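Local coordinates for protein enzyme subtilase SubTY from Bacillus sp. TY145 (Bacillus sp., PDB 5FFN) that probably hydrolyses peptide bonds in proteins as a serine endopeptidase of the subtilase family, and binds calcium and sodium ions, at residues A[120-125]-A[154-159]; A[133-138]-A[160-165]. One frame throughout, in Å; residues are numbered along the deposited sequence.

Contact 1 of 2, residues A[120-125]-A[154-159]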
loop_
_atom_site.group_PDB
_atom_site.type_symbol
_atom_site.label_atom_id
_atom_site.label_comp_id
_atom_site.label_asym_id
_atom_site.label_seq_id
_atom_site.Cartn_x
_atom_site.Cartn_y
_atom_site.Cartn_z
ATOM N N ALA A 120 -13.542 7.963 -5.435
ATOM C CA ALA A 120 -13.612 7.004 -4.348
ATOM C C ALA A 120 -13.106 7.606 -3.016
ATOM O O ALA A 120 -13.754 7.450 -1.985
ATOM C CB ALA A 120 -12.869 5.756 -4.692
ATOM N N ILE A 121 -11.999 8.337 -3.059
ATOM C CA ILE A 121 -11.443 9.035 -1.859
ATOM C C ILE A 121 -12.431 10.047 -1.265
ATOM O O ILE A 121 -12.717 10.053 -0.077
ATOM C CB ILE A 121 -10.116 9.746 -2.202
ATOM C CG1 ILE A 121 -9.076 8.725 -2.651
ATOM C CG2 ILE A 121 -9.586 10.535 -0.998
ATOM C CD1 ILE A 121 -7.870 9.361 -3.361
ATOM N N ARG A 122 -12.968 10.900 -2.134
ATOM C CA ARG A 122 -13.987 11.864 -1.734
ATOM C C ARG A 122 -15.228 11.200 -1.151
ATOM O O ARG A 122 -15.762 11.689 -0.151
ATOM C CB ARG A 122 -14.368 12.753 -2.905
ATOM C CG ARG A 122 -13.220 13.610 -3.334
ATOM C CD ARG A 122 -13.560 14.483 -4.521
ATOM N NE ARG A 122 -12.592 15.561 -4.642
ATOM C CZ ARG A 122 -12.675 16.743 -4.025
ATOM N NH1 ARG A 122 -13.699 17.050 -3.270
ATOM N NH2 ARG A 122 -11.719 17.630 -4.216
ATOM N N HIS A 123 -15.630 10.082 -1.748
ATOM C CA HIS A 123 -16.777 9.327 -1.271
ATOM C C HIS A 123 -16.528 8.752 0.142
ATOM O O HIS A 123 -17.369 8.865 1.009
ATOM C CB HIS A 123 -17.161 8.261 -2.281
ATOM C CG HIS A 123 -18.416 7.525 -1.927
ATOM N ND1 HIS A 123 -19.673 8.051 -2.134
ATOM C CD2 HIS A 123 -18.604 6.315 -1.358
ATOM C CE1 HIS A 123 -20.585 7.198 -1.689
ATOM N NE2 HIS A 123 -19.967 6.129 -1.222
ATOM N N VAL A 124 -15.349 8.190 0.385
ATOM C CA VAL A 124 -14.987 7.769 1.740
ATOM C C VAL A 124 -15.208 8.911 2.739
ATOM O O VAL A 124 -15.834 8.705 3.778
ATOM C CB VAL A 124 -13.507 7.272 1.844
ATOM C CG1 VAL A 124 -13.117 6.995 3.323
ATOM C CG2 VAL A 124 -13.267 6.046 1.000
ATOM N N ALA A 125 -14.669 10.085 2.430
ATOM C CA ALA A 125 -14.739 11.267 3.302
ATOM C C ALA A 125 -16.193 11.664 3.570
ATOM O O ALA A 125 -16.578 11.904 4.720
ATOM C CB ALA A 125 -13.979 12.416 2.704
ATOM N N VAL A 154 -7.363 13.623 -1.699
ATOM C CA VAL A 154 -6.677 13.294 -0.445
ATOM C C VAL A 154 -6.826 14.446 0.562
ATOM O O VAL A 154 -7.114 14.195 1.743
ATOM C CB VAL A 154 -5.189 12.947 -0.721
ATOM C CG1 VAL A 154 -4.338 13.019 0.574
ATOM C CG2 VAL A 154 -5.103 11.613 -1.439
ATOM N N ASP A 155 -6.611 15.686 0.112
ATOM C CA ASP A 155 -6.722 16.861 1.011
ATOM C C ASP A 155 -8.144 17.047 1.524
ATOM O O ASP A 155 -8.333 17.425 2.651
ATOM C CB ASP A 155 -6.188 18.130 0.360
ATOM C CG ASP A 155 -4.679 18.077 0.148
ATOM O OD1 ASP A 155 -4.024 17.198 0.756
ATOM O OD2 ASP A 155 -4.164 18.866 -0.657
ATOM N N TYR A 156 -9.121 16.794 0.655
ATOM C CA TYR A 156 -10.520 16.845 1.024
ATOM C C TYR A 156 -10.812 15.839 2.136
ATOM O O TYR A 156 -11.446 16.186 3.138
ATOM C CB TYR A 156 -11.370 16.538 -0.189
ATOM C CG TYR A 156 -12.864 16.508 0.051
ATOM C CD1 TYR A 156 -13.577 17.702 0.198
ATOM C CD2 TYR A 156 -13.568 15.309 0.095
ATOM C CE1 TYR A 156 -14.942 17.683 0.360
ATOM C CE2 TYR A 156 -14.951 15.281 0.249
ATOM C CZ TYR A 156 -15.622 16.469 0.388
ATOM O OH TYR A 156 -16.993 16.446 0.510
ATOM N N ALA A 157 -10.310 14.612 1.979
ATOM C CA ALA A 157 -10.556 13.556 2.951
ATOM C C ALA A 157 -9.833 13.830 4.248
ATOM O O ALA A 157 -10.395 13.598 5.334
ATOM C CB ALA A 157 -10.160 12.220 2.372
ATOM N N TYR A 158 -8.602 14.321 4.156
ATOM C CA TYR A 158 -7.809 14.613 5.365
ATOM C C TYR A 158 -8.480 15.745 6.139
ATOM O O TYR A 158 -8.486 15.752 7.381
ATOM C CB TYR A 158 -6.374 14.992 5.021
ATOM C CG TYR A 158 -5.397 14.918 6.200
ATOM C CD1 TYR A 158 -4.949 13.688 6.669
ATOM C CD2 TYR A 158 -4.954 16.072 6.859
ATOM C CE1 TYR A 158 -4.043 13.600 7.749
ATOM C CE2 TYR A 158 -4.055 15.994 7.948
ATOM C CZ TYR A 158 -3.599 14.745 8.373
ATOM O OH TYR A 158 -2.713 14.614 9.415
ATOM N N GLY A 159 -9.093 16.668 5.388
ATOM C CA GLY A 159 -9.789 17.813 5.972
ATOM C C GLY A 159 -11.067 17.419 6.670
ATOM O O GLY A 159 -11.593 18.206 7.438
#
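Arg122 lies across the ring of Tyr156 at about a right angle. Its NH1 sits over one face of the ring, displaced toward the rim, 3.5 Å from Tyr156 CG. The guanidinium and ring planes are tilted 31° apart. The cation-pi contact is off-centre, with Arg122 CZ 4.5 Å from the centroid of the Tyr156 ring. The arginine chain runs extended from CG to NE, and its CG packs on Tyr156 CD2 on the way. Tyr156 carries its CG anti to the backbone N (chi1 178°), which sends the ring across to helix 114-131. There its OH is hydrogen-bonded to Asp126, which fixes the far end of the ring. Arg122 NH2 has a weak hydrogen bond to Ser152 OG. The two segments belong to helices 114-131 and 148-159, which run nearly parallel, 10° apart, with axes 8.4 Å from each other. They pack side by side against the central, mostly parallel sheet of the subtilisin-like alpha/beta fold. Small residues allow the close approach: Ala125 CB meets Ala157 CB at 3.8 Å and also touches the tyrosine ring obliquely at CE2. Nearer the sheet, Ile121 reaches over with both branches. Its CG2 rests 3.8 Å from Ala157 CB, while CD1 lies 4.1 Å from Val154 CG2. Ile121 also touches Ile137 and Met139 of strand 134-142.

Contact 2 of 2, residues A[133-138]-A[160-165]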
loop_
_atom_site.group_PDB
_atom_site.type_symbol
_atom_site.label_atom_id
_atom_site.label_comp_id
_atom_site.label_asym_id
_atom_site.label_seq_id
_atom_site.Cartn_x
_atom_site.Cartn_y
_atom_site.Cartn_z
ATOM N N SER A 133 -18.140 7.933 11.345
ATOM C CA SER A 133 -17.188 6.840 11.486
ATOM C C SER A 133 -15.711 7.314 11.550
ATOM O O SER A 133 -15.320 8.374 11.028
ATOM C CB SER A 133 -17.344 5.841 10.334
ATOM O OG SER A 133 -18.668 5.320 10.235
ATOM N N LYS A 134 -14.905 6.478 12.193
ATOM C CA LYS A 134 -13.442 6.637 12.212
ATOM C C LYS A 134 -12.916 5.740 11.089
ATOM O O LYS A 134 -13.116 4.536 11.094
ATOM C CB LYS A 134 -12.862 6.238 13.570
ATOM C CG LYS A 134 -13.273 7.149 14.708
ATOM C CD LYS A 134 -12.856 6.614 16.050
ATOM C CE LYS A 134 -13.676 7.256 17.178
ATOM N NZ LYS A 134 -13.908 8.699 17.000
ATOM N N VAL A 135 -12.283 6.348 10.088
ATOM C CA VAL A 135 -11.940 5.647 8.889
ATOM C C VAL A 135 -10.472 5.887 8.526
ATOM O O VAL A 135 -9.982 7.011 8.581
ATOM C CB VAL A 135 -12.821 6.078 7.673
ATOM C CG1 VAL A 135 -12.517 5.213 6.434
ATOM C CG2 VAL A 135 -14.330 6.056 8.044
ATOM N N VAL A 136 -9.809 4.803 8.161
ATOM C CA VAL A 136 -8.474 4.860 7.617
ATOM C C VAL A 136 -8.571 4.373 6.149
ATOM O O VAL A 136 -9.103 3.297 5.889
ATOM C CB VAL A 136 -7.539 3.904 8.356
ATOM C CG1 VAL A 136 -6.077 4.010 7.796
ATOM C CG2 VAL A 136 -7.549 4.200 9.867
ATOM N N ILE A 137 -8.063 5.170 5.222
ATOM C CA ILE A 137 -7.963 4.779 3.831
ATOM C C ILE A 137 -6.628 4.098 3.635
ATOM O O ILE A 137 -5.581 4.636 4.043
ATOM C CB ILE A 137 -8.029 5.980 2.901
ATOM C CG1 ILE A 137 -9.453 6.524 2.864
ATOM C CG2 ILE A 137 -7.526 5.590 1.517
ATOM C CD1 ILE A 137 -9.615 7.852 2.081
ATOM N N ASN A 138 -6.676 2.941 3.006
ATOM C CA ASN A 138 -5.524 2.272 2.464
ATOM C C ASN A 138 -5.467 2.367 0.955
ATOM O O ASN A 138 -6.389 1.891 0.261
ATOM C CB ASN A 138 -5.566 0.792 2.861
ATOM C CG ASN A 138 -4.304 0.015 2.476
ATOM O OD1 ASN A 138 -3.506 -0.328 3.355
ATOM N ND2 ASN A 138 -4.133 -0.303 1.157
ATOM N N LYS A 160 -11.593 16.245 6.364
ATOM C CA LYS A 160 -12.776 15.674 6.996
ATOM C C LYS A 160 -12.450 14.534 8.009
ATOM O O LYS A 160 -13.340 13.752 8.384
ATOM C CB LYS A 160 -13.754 15.206 5.914
ATOM C CG LYS A 160 -14.332 16.360 5.067
ATOM C CD LYS A 160 -15.077 15.839 3.870
ATOM C CE LYS A 160 -16.489 16.344 3.784
ATOM N NZ LYS A 160 -17.296 15.828 4.876
ATOM N N GLY A 161 -11.205 14.505 8.507
ATOM C CA GLY A 161 -10.796 13.619 9.609
ATOM C C GLY A 161 -10.537 12.161 9.273
ATOM O O GLY A 161 -10.648 11.289 10.149
ATOM N N VAL A 162 -10.269 11.877 7.990
ATOM C CA VAL A 162 -9.964 10.521 7.506
ATOM C C VAL A 162 -8.437 10.387 7.386
ATOM O O VAL A 162 -7.783 11.259 6.789
ATOM C CB VAL A 162 -10.595 10.244 6.106
ATOM C CG1 VAL A 162 -10.182 8.862 5.581
ATOM C CG2 VAL A 162 -12.132 10.319 6.161
ATOM N N LEU A 163 -7.866 9.351 7.990
ATOM C CA LEU A 163 -6.421 9.097 7.869
ATOM C C LEU A 163 -6.173 8.442 6.501
ATOM O O LEU A 163 -6.893 7.522 6.112
ATOM C CB LEU A 163 -5.947 8.148 8.956
ATOM C CG LEU A 163 -4.440 7.914 9.000
ATOM C CD1 LEU A 163 -3.730 9.216 9.369
ATOM C CD2 LEU A 163 -4.123 6.820 9.960
ATOM N N ILE A 164 -5.143 8.886 5.798
ATOM C CA ILE A 164 -4.767 8.304 4.511
ATOM C C ILE A 164 -3.373 7.665 4.631
ATOM O O ILE A 164 -2.373 8.350 4.942
ATOM C CB ILE A 164 -4.785 9.349 3.327
ATOM C CG1 ILE A 164 -6.188 9.970 3.131
ATOM C CG2 ILE A 164 -4.388 8.713 2.024
ATOM C CD1 ILE A 164 -6.305 11.284 3.743
ATOM N N VAL A 165 -3.337 6.388 4.307
ATOM C CA VAL A 165 -2.116 5.599 4.319
ATOM C C VAL A 165 -1.893 5.040 2.915
ATOM O O VAL A 165 -2.813 4.460 2.324
ATOM C CB VAL A 165 -2.205 4.464 5.377
ATOM C CG1 VAL A 165 -0.876 3.724 5.423
ATOM C CG2 VAL A 165 -2.540 5.011 6.781
HETATM O O HOH W 1 -12.615 9.280 9.919
#
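Val135, Ile137 and Val162 pack on the face of the sheet that helix 114-131 covers. Ile137 presents CG1 to Val162 CG1 at 3.7 Å. Its CG1 is anti to its own carbonyl carbon (chi1 -73°), and from there CD1 reaches Ile164 CG1 at 4.2 Å. These two isoleucines lie side by side and point the same way. On the other face Val136 CG1 touches Val165 CG2 at 3.8 Å and Leu163 CD2 a little farther off. Between the faces the backbones are joined by three hydrogen bonds. Ile137 uses both its polar backbone atoms: its N gives a nearly straight bond of 2.8 Å to Leu163 O, and its O accepts from Val165 N at 2.9 Å. The bond from Leu163 N to Val135 O is longer, 3.2 Å, and more bent, 148° at the hydrogen. Beyond it the chains part and direct pairing gives way to water. One water accepts from Val135 N and donates to Ser133 O and to Gly161 O, the last at 2.8 Å, bridging the looser end. Gly161, with positive phi, is the C-prime residue of the Schellman motif that ends helix 148-159. The chain then enters strand 163-167, completing the parallel beta-alpha-beta unit of strand 134-142, helix 148-159 and strand 163-167 in the subtilisin-like fold.

How the contacts relate
The centres of the two contacts are 8 Å apart, with contact 1 in the helix layer and contact 2 in the sheet beneath it. Their segments alternate along the chain: 120-125, 133-138, 154-159, 160-165. Helix 114-131 thus leads into strand 134-142, and helix 148-159 into strand 163-167. The layers touch directly: Val124 CG1 packs 3.6 Å from Val135 CG1, and Val154 O lies against Ile164 CD1. A probable hydrogen bond from Val162 N to Ala157 O ties the end of helix 148-159 to the chain leading into strand 163-167. Contact 1 pairs the helices over one sheet face and contact 2 the strands below, so two successive helix-strand units of the subtilisin-like fold are joined in both layers.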